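Local coordinates for protein telomerase reverse transcriptase (Candida albicans SC5314, PDB 6ZDQ) that probably extends chromosome ends as a reverse transcriptase, copying a template within the telomerase RNA into telomeric repeats, at residues A[55-60]-A[82-87]; A[68-72]-A[238-242]. All blocks are in the same frame, centred on the assembly; numbering follows the deposited sequence.

From the N terminus, the chain runs through helix 52-59, a long loop and helix 77-91. Interaction 1 closes this excursion by setting residues 55-60 against residues 82-87, which lie in the telomerase RNA-binding domain. Interaction 2 starts within the same loop, at residues 68-72, and ends 166 residues later at 238-242, where strand 241-247 begins at the border of the five-stranded mixed sheet. The segments therefore alternate along the chain and the two loops cross. One contact packs two helices near each other in sequence; the other fastens their connection to the sheet. Their centres are about 25 Å apart, and they do not touch.

Interaction 1: A[55-60]-A[82-87]; sequences LYAKFI and QFVLLV
Q82 begins the contact by laying its CB against the rim of the F59 ring, 3.6 Å from CZ and near the ring plane; farther out, its side chain leads away from helix 52-59. F83 follows and reaches deep among L55, Y56, F59 and I60. Its own CA lies over a face of the F59 ring as a CH-pi contact, 4.2 Å from the centroid, while the two rings meet obliquely. With CG swung opposite the backbone N (chi1 180°), the F83 ring extends across to the other helix, where CE1 comes within 3.7 Å of Y56 CA. Y56 turns the edge of its ring toward a face of F83 in a T-shaped pair, centroids 5.8 Å apart and planes at 83°. The edge of F83 meets L55 O and F59 CB, the latter in the ring plane 3.6 Å from CD1. I60 CG1 approaches the same ring obliquely, and its CD1 reaches the base of the F83 side chain, at CB and CG. One turn on, L86 brings CD2 between two residues of the facing helix: it lies 3.6 Å from F59 CD2 and also touches L55 CD1. V87 ends the contact with a looser approach, CG2 to L55 CD2 at 4.4 Å. The side-chain contacts are thus apolar. F83 also makes an edge-to-face pair with F177, and V87 packs on I173, so helix 148-177 joins the helix pair. The short helix segments run at 135° to one another, 11.2 Å apart at closest approach, a wide spacing bridged by large side chains. Y56, F59 and F83 form an aromatic cluster in a helical part of the fold, joining helix 52-59 to helix 77-91 of the telomerase RNA-binding domain.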
ATOM      1  N   LEU A  55     -19.385 -13.616  26.394  1.00 93.38           N
ATOM      2  CA  LEU A  55     -19.030 -14.538  25.320  1.00 91.50           C
ATOM      3  C   LEU A  55     -17.609 -14.287  24.830  1.00109.95           C
ATOM      4  O   LEU A  55     -16.886 -15.233  24.495  1.00110.47           O
ATOM      5  CB  LEU A  55     -20.032 -14.411  24.174  1.00 89.51           C
ATOM      6  CG  LEU A  55     -20.034 -15.524  23.127  1.00 99.69           C
ATOM      7  CD1 LEU A  55     -20.533 -16.827  23.733  1.00 88.80           C
ATOM      8  CD2 LEU A  55     -20.880 -15.129  21.927  1.00115.83           C
ATOM      9  N   TYR A  56     -17.194 -13.018  24.776  1.00 99.07           N
ATOM     10  CA  TYR A  56     -15.820 -12.701  24.400  1.00 95.27           C
ATOM     11  C   TYR A  56     -14.836 -13.156  25.471  1.00 96.11           C
ATOM     12  O   TYR A  56     -13.773 -13.702  25.151  1.00106.24           O
ATOM     13  CB  TYR A  56     -15.681 -11.200  24.141  1.00104.26           C
ATOM     14  CG  TYR A  56     -14.290 -10.757  23.729  1.00 90.29           C
ATOM     15  CD1 TYR A  56     -13.893 -10.795  22.398  1.00 90.65           C
ATOM     16  CD2 TYR A  56     -13.380 -10.290  24.669  1.00114.28           C
ATOM     17  CE1 TYR A  56     -12.627 -10.388  22.017  1.00 90.79           C
ATOM     18  CE2 TYR A  56     -12.111  -9.881  24.296  1.00108.42           C
ATOM     19  CZ  TYR A  56     -11.740  -9.934  22.970  1.00107.25           C
ATOM     20  OH  TYR A  56     -10.480  -9.528  22.596  1.00106.84           O
ATOM     21  N   ALA A  57     -15.166 -12.931  26.746  1.00 95.91           N
ATOM     22  CA  ALA A  57     -14.288 -13.366  27.829  1.00 97.32           C
ATOM     23  C   ALA A  57     -14.154 -14.884  27.857  1.00 97.71           C
ATOM     24  O   ALA A  57     -13.065 -15.413  28.109  1.00 98.95           O
ATOM     25  CB  ALA A  57     -14.808 -12.849  29.169  1.00 99.70           C
ATOM     26  N   LYS A  58     -15.254 -15.600  27.612  1.00 96.88           N
ATOM     27  CA  LYS A  58     -15.201 -17.057  27.585  1.00 97.26           C
ATOM     28  C   LYS A  58     -14.326 -17.559  26.442  1.00 98.42           C
ATOM     29  O   LYS A  58     -13.406 -18.359  26.651  1.00103.16           O
ATOM     30  CB  LYS A  58     -16.613 -17.630  27.465  1.00 98.62           C
ATOM     31  CG  LYS A  58     -17.272 -17.976  28.790  1.00101.93           C
ATOM     32  CD  LYS A  58     -18.708 -18.437  28.584  1.00144.44           C
ATOM     33  CE  LYS A  58     -18.797 -19.576  27.576  1.00126.34           C
ATOM     34  NZ  LYS A  58     -18.120 -20.813  28.059  1.00108.19           N
ATOM     35  N   PHE A  59     -14.593 -17.091  25.222  1.00101.00           N
ATOM     36  CA  PHE A  59     -13.903 -17.618  24.048  1.00 92.05           C
ATOM     37  C   PHE A  59     -12.509 -17.015  23.896  1.00 92.56           C
ATOM     38  O   PHE A  59     -11.510 -17.739  23.836  1.00108.98           O
ATOM     39  CB  PHE A  59     -14.740 -17.367  22.791  1.00 89.54           C
ATOM     40  CG  PHE A  59     -14.331 -18.206  21.613  1.00 96.01           C
ATOM     41  CD1 PHE A  59     -13.304 -17.803  20.778  1.00 90.53           C
ATOM     42  CD2 PHE A  59     -14.977 -19.401  21.340  1.00 88.14           C
ATOM     43  CE1 PHE A  59     -12.926 -18.574  19.697  1.00 87.28           C
ATOM     44  CE2 PHE A  59     -14.606 -20.176  20.258  1.00 87.38           C
ATOM     45  CZ  PHE A  59     -13.580 -19.763  19.437  1.00 87.01           C
ATOM     46  N   ILE A  60     -12.423 -15.687  23.824  1.00 92.04           N
ATOM     47  CA  ILE A  60     -11.136 -15.044  23.581  1.00 92.43           C
ATOM     48  C   ILE A  60     -10.347 -14.906  24.876  1.00 95.01           C
ATOM     49  O   ILE A  60      -9.190 -15.330  24.964  1.00110.85           O
ATOM     50  CB  ILE A  60     -11.342 -13.678  22.898  1.00 90.93           C
ATOM     51  CG1 ILE A  60     -12.142 -13.841  21.603  1.00 96.43           C
ATOM     52  CG2 ILE A  60     -10.001 -13.014  22.624  1.00 93.47           C
ATOM     53  CD1 ILE A  60     -11.433 -14.642  20.536  1.00 88.06           C
ATOM     54  N   GLN A  82     -12.672 -18.037  14.328  1.00 93.56           N
ATOM     55  CA  GLN A  82     -13.478 -18.988  15.087  1.00 82.81           C
ATOM     56  C   GLN A  82     -14.515 -18.281  15.952  1.00 83.91           C
ATOM     57  O   GLN A  82     -15.628 -18.790  16.130  1.00 81.96           O
ATOM     58  CB  GLN A  82     -12.576 -19.875  15.944  1.00 84.62           C
ATOM     59  CG  GLN A  82     -11.576 -20.689  15.143  1.00100.03           C
ATOM     60  CD  GLN A  82     -12.235 -21.524  14.063  1.00 88.89           C
ATOM     61  OE1 GLN A  82     -13.302 -22.102  14.273  1.00109.69           O
ATOM     62  NE2 GLN A  82     -11.605 -21.586  12.896  1.00116.83           N
ATOM     63  N   PHE A  83     -14.172 -17.113  16.503  1.00 82.72           N
ATOM     64  CA  PHE A  83     -15.107 -16.410  17.377  1.00 82.72           C
ATOM     65  C   PHE A  83     -16.323 -15.906  16.611  1.00 89.36           C
ATOM     66  O   PHE A  83     -17.456 -16.021  17.093  1.00 95.81           O
ATOM     67  CB  PHE A  83     -14.410 -15.247  18.082  1.00 86.55           C
ATOM     68  CG  PHE A  83     -15.314 -14.470  18.999  1.00 94.92           C
ATOM     69  CD1 PHE A  83     -15.629 -14.958  20.256  1.00106.40           C
ATOM     70  CD2 PHE A  83     -15.851 -13.255  18.604  1.00 92.97           C
ATOM     71  CE1 PHE A  83     -16.460 -14.250  21.104  1.00107.22           C
ATOM     72  CE2 PHE A  83     -16.682 -12.540  19.448  1.00 85.70           C
ATOM     73  CZ  PHE A  83     -16.987 -13.039  20.700  1.00107.05           C
ATOM     74  N   VAL A  84     -16.112 -15.332  15.425  1.00 87.44           N
ATOM     75  CA  VAL A  84     -17.240 -14.834  14.645  1.00 89.48           C
ATOM     76  C   VAL A  84     -18.088 -15.992  14.131  1.00 85.05           C
ATOM     77  O   VAL A  84     -19.318 -15.893  14.059  1.00 87.34           O
ATOM     78  CB  VAL A  84     -16.749 -13.923  13.504  1.00 87.11           C
ATOM     79  CG1 VAL A  84     -15.721 -14.635  12.652  1.00 83.65           C
ATOM     80  CG2 VAL A  84     -17.919 -13.460  12.660  1.00 89.35           C
ATOM     81  N   LEU A  85     -17.449 -17.112  13.779  1.00 90.05           N
ATOM     82  CA  LEU A  85     -18.207 -18.306  13.420  1.00 79.55           C
ATOM     83  C   LEU A  85     -19.068 -18.781  14.581  1.00 89.82           C
ATOM     84  O   LEU A  85     -20.134 -19.368  14.365  1.00 79.34           O
ATOM     85  CB  LEU A  85     -17.261 -19.418  12.966  1.00 79.10           C
ATOM     86  CG  LEU A  85     -16.646 -19.287  11.572  1.00 78.82           C
ATOM     87  CD1 LEU A  85     -15.669 -20.421  11.316  1.00 79.75           C
ATOM     88  CD2 LEU A  85     -17.731 -19.263  10.509  1.00 77.86           C
ATOM     89  N   LEU A  86     -18.627 -18.532  15.816  1.00 83.11           N
ATOM     90  CA  LEU A  86     -19.467 -18.814  16.974  1.00 80.84           C
ATOM     91  C   LEU A  86     -20.606 -17.807  17.082  1.00 82.14           C
ATOM     92  O   LEU A  86     -21.734 -18.174  17.437  1.00109.42           O
ATOM     93  CB  LEU A  86     -18.622 -18.812  18.246  1.00 82.39           C
ATOM     94  CG  LEU A  86     -19.355 -19.072  19.565  1.00 83.64           C
ATOM     95  CD1 LEU A  86     -19.866 -20.502  19.631  1.00 92.23           C
ATOM     96  CD2 LEU A  86     -18.454 -18.763  20.750  1.00 85.34           C
ATOM     97  N   VAL A  87     -20.332 -16.534  16.784  1.00 80.24           N
ATOM     98  CA  VAL A  87     -21.376 -15.516  16.840  1.00 80.22           C
ATOM     99  C   VAL A  87     -22.427 -15.765  15.765  1.00 88.04           C
ATOM    100  O   VAL A  87     -23.631 -15.643  16.017  1.00 95.85           O
ATOM    101  CB  VAL A  87     -20.763 -14.109  16.710  1.00 80.33           C
ATOM    102  CG1 VAL A  87     -21.854 -13.052  16.734  1.00 80.59           C
ATOM    103  CG2 VAL A  87     -19.753 -13.862  17.816  1.00 81.45           C
TER

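Interaction 2: A[68-72]-A[238-242]; sequences ANVVS and RSSFR
V70 and F241 make the apolar part of the contact. The valine points its CG2 methyl at the ring, 3.6 Å from CE2, and meets it obliquely; CB of V70 approaches the same ring carbon. This branch, between the backbone N and carbonyl carbon (chi1 -62° for CG1), meets both the F241 ring and S239 O. W206 packs edge-to-face with F241, and L202 touches V70, so helix 196-214 borders this patch.

The remaining contacts set side chains against backbone. V71 has both methyls near R238 O, CG2 closer at 3.2 Å and CG1 at 3.5 Å. CG1 also reaches S239 CA, 3.7 Å away. Residues 69-72 form a type I beta turn, and its two central residues, V70 and V71, both direct their side chains toward 238-241. Their partner is a beta hairpin: its loop (R238, S239, S240) and F241 at the start of strand 241-247, an outermost strand of the mixed sheet, paired antiparallel with 229-236, whose P236 touches V71.

Hydrogen bonds hold the turn itself: S72 N donates to N69 O at 3.0 Å, and S72 OG adds a weak bond to the same oxygen. V70 O accepts from N73 ND2.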
ATOM      1  N   ALA A  68       4.839  -2.797  26.806  1.00132.64           N
ATOM      2  CA  ALA A  68       6.211  -2.981  26.347  1.00142.69           C
ATOM      3  C   ALA A  68       6.244  -3.279  24.853  1.00143.96           C
ATOM      4  O   ALA A  68       6.850  -2.537  24.070  1.00152.17           O
ATOM      5  CB  ALA A  68       6.884  -4.102  27.141  1.00141.16           C
ATOM      6  N   ASN A  69       5.597  -4.363  24.440  1.00150.17           N
ATOM      7  CA  ASN A  69       5.416  -4.702  23.031  1.00147.56           C
ATOM      8  C   ASN A  69       3.957  -4.401  22.699  1.00145.60           C
ATOM      9  O   ASN A  69       3.081  -5.254  22.852  1.00137.79           O
ATOM     10  CB  ASN A  69       5.777  -6.159  22.758  1.00144.85           C
ATOM     11  CG  ASN A  69       5.958  -6.447  21.282  1.00141.31           C
ATOM     12  OD1 ASN A  69       5.551  -5.659  20.429  1.00139.76           O
ATOM     13  ND2 ASN A  69       6.573  -7.582  20.971  1.00140.73           N
ATOM     14  N   VAL A  70       3.703  -3.173  22.239  1.00138.94           N
ATOM     15  CA  VAL A  70       2.338  -2.708  22.018  1.00134.30           C
ATOM     16  C   VAL A  70       1.613  -3.463  20.916  1.00132.61           C
ATOM     17  O   VAL A  70       0.387  -3.351  20.809  1.00138.44           O
ATOM     18  CB  VAL A  70       2.328  -1.199  21.704  1.00136.34           C
ATOM     19  CG1 VAL A  70       2.888  -0.411  22.879  1.00130.21           C
ATOM     20  CG2 VAL A  70       3.118  -0.915  20.439  1.00142.40           C
ATOM     21  N   VAL A  71       2.330  -4.227  20.085  1.00124.60           N
ATOM     22  CA  VAL A  71       1.677  -5.000  19.031  1.00131.96           C
ATOM     23  C   VAL A  71       1.332  -6.415  19.471  1.00115.65           C
ATOM     24  O   VAL A  71       0.690  -7.150  18.706  1.00127.02           O
ATOM     25  CB  VAL A  71       2.546  -5.075  17.760  1.00141.31           C
ATOM     26  CG1 VAL A  71       3.127  -3.708  17.432  1.00132.99           C
ATOM     27  CG2 VAL A  71       3.644  -6.118  17.923  1.00139.18           C
ATOM     28  N   SER A  72       1.738  -6.824  20.674  1.00120.60           N
ATOM     29  CA  SER A  72       1.406  -8.159  21.158  1.00125.08           C
ATOM     30  C   SER A  72      -0.068  -8.298  21.517  1.00113.41           C
ATOM     31  O   SER A  72      -0.567  -9.424  21.612  1.00110.67           O
ATOM     32  CB  SER A  72       2.277  -8.506  22.367  1.00114.50           C
ATOM     33  OG  SER A  72       3.652  -8.487  22.023  1.00128.42           O
ATOM     34  N   ARG A 238       6.241  -2.621  13.371  1.00172.28           N
ATOM     35  CA  ARG A 238       6.345  -3.980  13.898  1.00157.51           C
ATOM     36  C   ARG A 238       6.297  -4.066  15.418  1.00156.24           C
ATOM     37  O   ARG A 238       5.968  -5.134  15.944  1.00160.10           O
ATOM     38  CB  ARG A 238       7.629  -4.654  13.406  1.00169.98           C
ATOM     39  CG  ARG A 238       7.578  -5.099  11.951  1.00182.39           C
ATOM     40  CD  ARG A 238       8.802  -5.917  11.566  1.00185.94           C
ATOM     41  NE  ARG A 238      10.045  -5.203  11.841  1.00194.64           N
ATOM     42  CZ  ARG A 238      10.667  -4.412  10.971  1.00201.87           C
ATOM     43  NH1 ARG A 238      10.163  -4.227   9.758  1.00193.76           N
ATOM     44  NH2 ARG A 238      11.794  -3.803  11.316  1.00203.96           N
ATOM     45  N   SER A 239       6.642  -2.999  16.140  1.00155.56           N
ATOM     46  CA  SER A 239       6.741  -3.024  17.593  1.00157.55           C
ATOM     47  C   SER A 239       6.262  -1.748  18.263  1.00150.02           C
ATOM     48  O   SER A 239       6.087  -1.745  19.487  1.00145.08           O
ATOM     49  CB  SER A 239       8.191  -3.285  18.026  1.00145.42           C
ATOM     50  OG  SER A 239       9.029  -2.214  17.630  1.00161.78           O
ATOM     51  N   SER A 240       6.085  -0.663  17.514  1.00131.86           N
ATOM     52  CA  SER A 240       5.663   0.627  18.041  1.00129.04           C
ATOM     53  C   SER A 240       4.561   1.149  17.130  1.00122.64           C
ATOM     54  O   SER A 240       4.093   0.446  16.230  1.00121.54           O
ATOM     55  CB  SER A 240       6.851   1.594  18.135  1.00135.12           C
ATOM     56  OG  SER A 240       7.498   1.719  16.880  1.00121.60           O
ATOM     57  N   PHE A 241       4.145   2.391  17.353  1.00112.71           N
ATOM     58  CA  PHE A 241       3.060   2.999  16.598  1.00116.09           C
ATOM     59  C   PHE A 241       3.573   4.168  15.767  1.00112.00           C
ATOM     60  O   PHE A 241       4.355   4.992  16.250  1.00106.02           O
ATOM     61  CB  PHE A 241       1.943   3.483  17.528  1.00111.30           C
ATOM     62  CG  PHE A 241       1.027   2.390  18.000  1.00123.57           C
ATOM     63  CD1 PHE A 241       0.153   1.777  17.120  1.00 97.08           C
ATOM     64  CD2 PHE A 241       1.027   1.989  19.326  1.00128.65           C
ATOM     65  CE1 PHE A 241      -0.698   0.778  17.549  1.00104.75           C
ATOM     66  CE2 PHE A 241       0.177   0.990  19.764  1.00 98.31           C
ATOM     67  CZ  PHE A 241      -0.685   0.383  18.873  1.00121.33           C
ATOM     68  N   ARG A 242       3.135   4.226  14.514  1.00101.14           N
ATOM     69  CA  ARG A 242       3.356   5.380  13.656  1.00109.35           C
ATOM     70  C   ARG A 242       2.100   6.240  13.654  1.00113.15           C
ATOM     71  O   ARG A 242       0.982   5.723  13.566  1.00112.33           O
ATOM     72  CB  ARG A 242       3.700   4.949  12.229  1.00100.54           C
ATOM     73  CG  ARG A 242       3.842   6.099  11.249  1.00109.38           C
ATOM     74  CD  ARG A 242       3.745   5.609   9.815  1.00102.53           C
ATOM     75  NE  ARG A 242       4.832   4.699   9.470  1.00114.45           N
ATOM     76  CZ  ARG A 242       4.885   3.998   8.342  1.00105.68           C
ATOM     77  NH1 ARG A 242       3.908   4.100   7.453  1.00101.32           N
ATOM     78  NH2 ARG A 242       5.912   3.193   8.106  1.00103.63           N
TER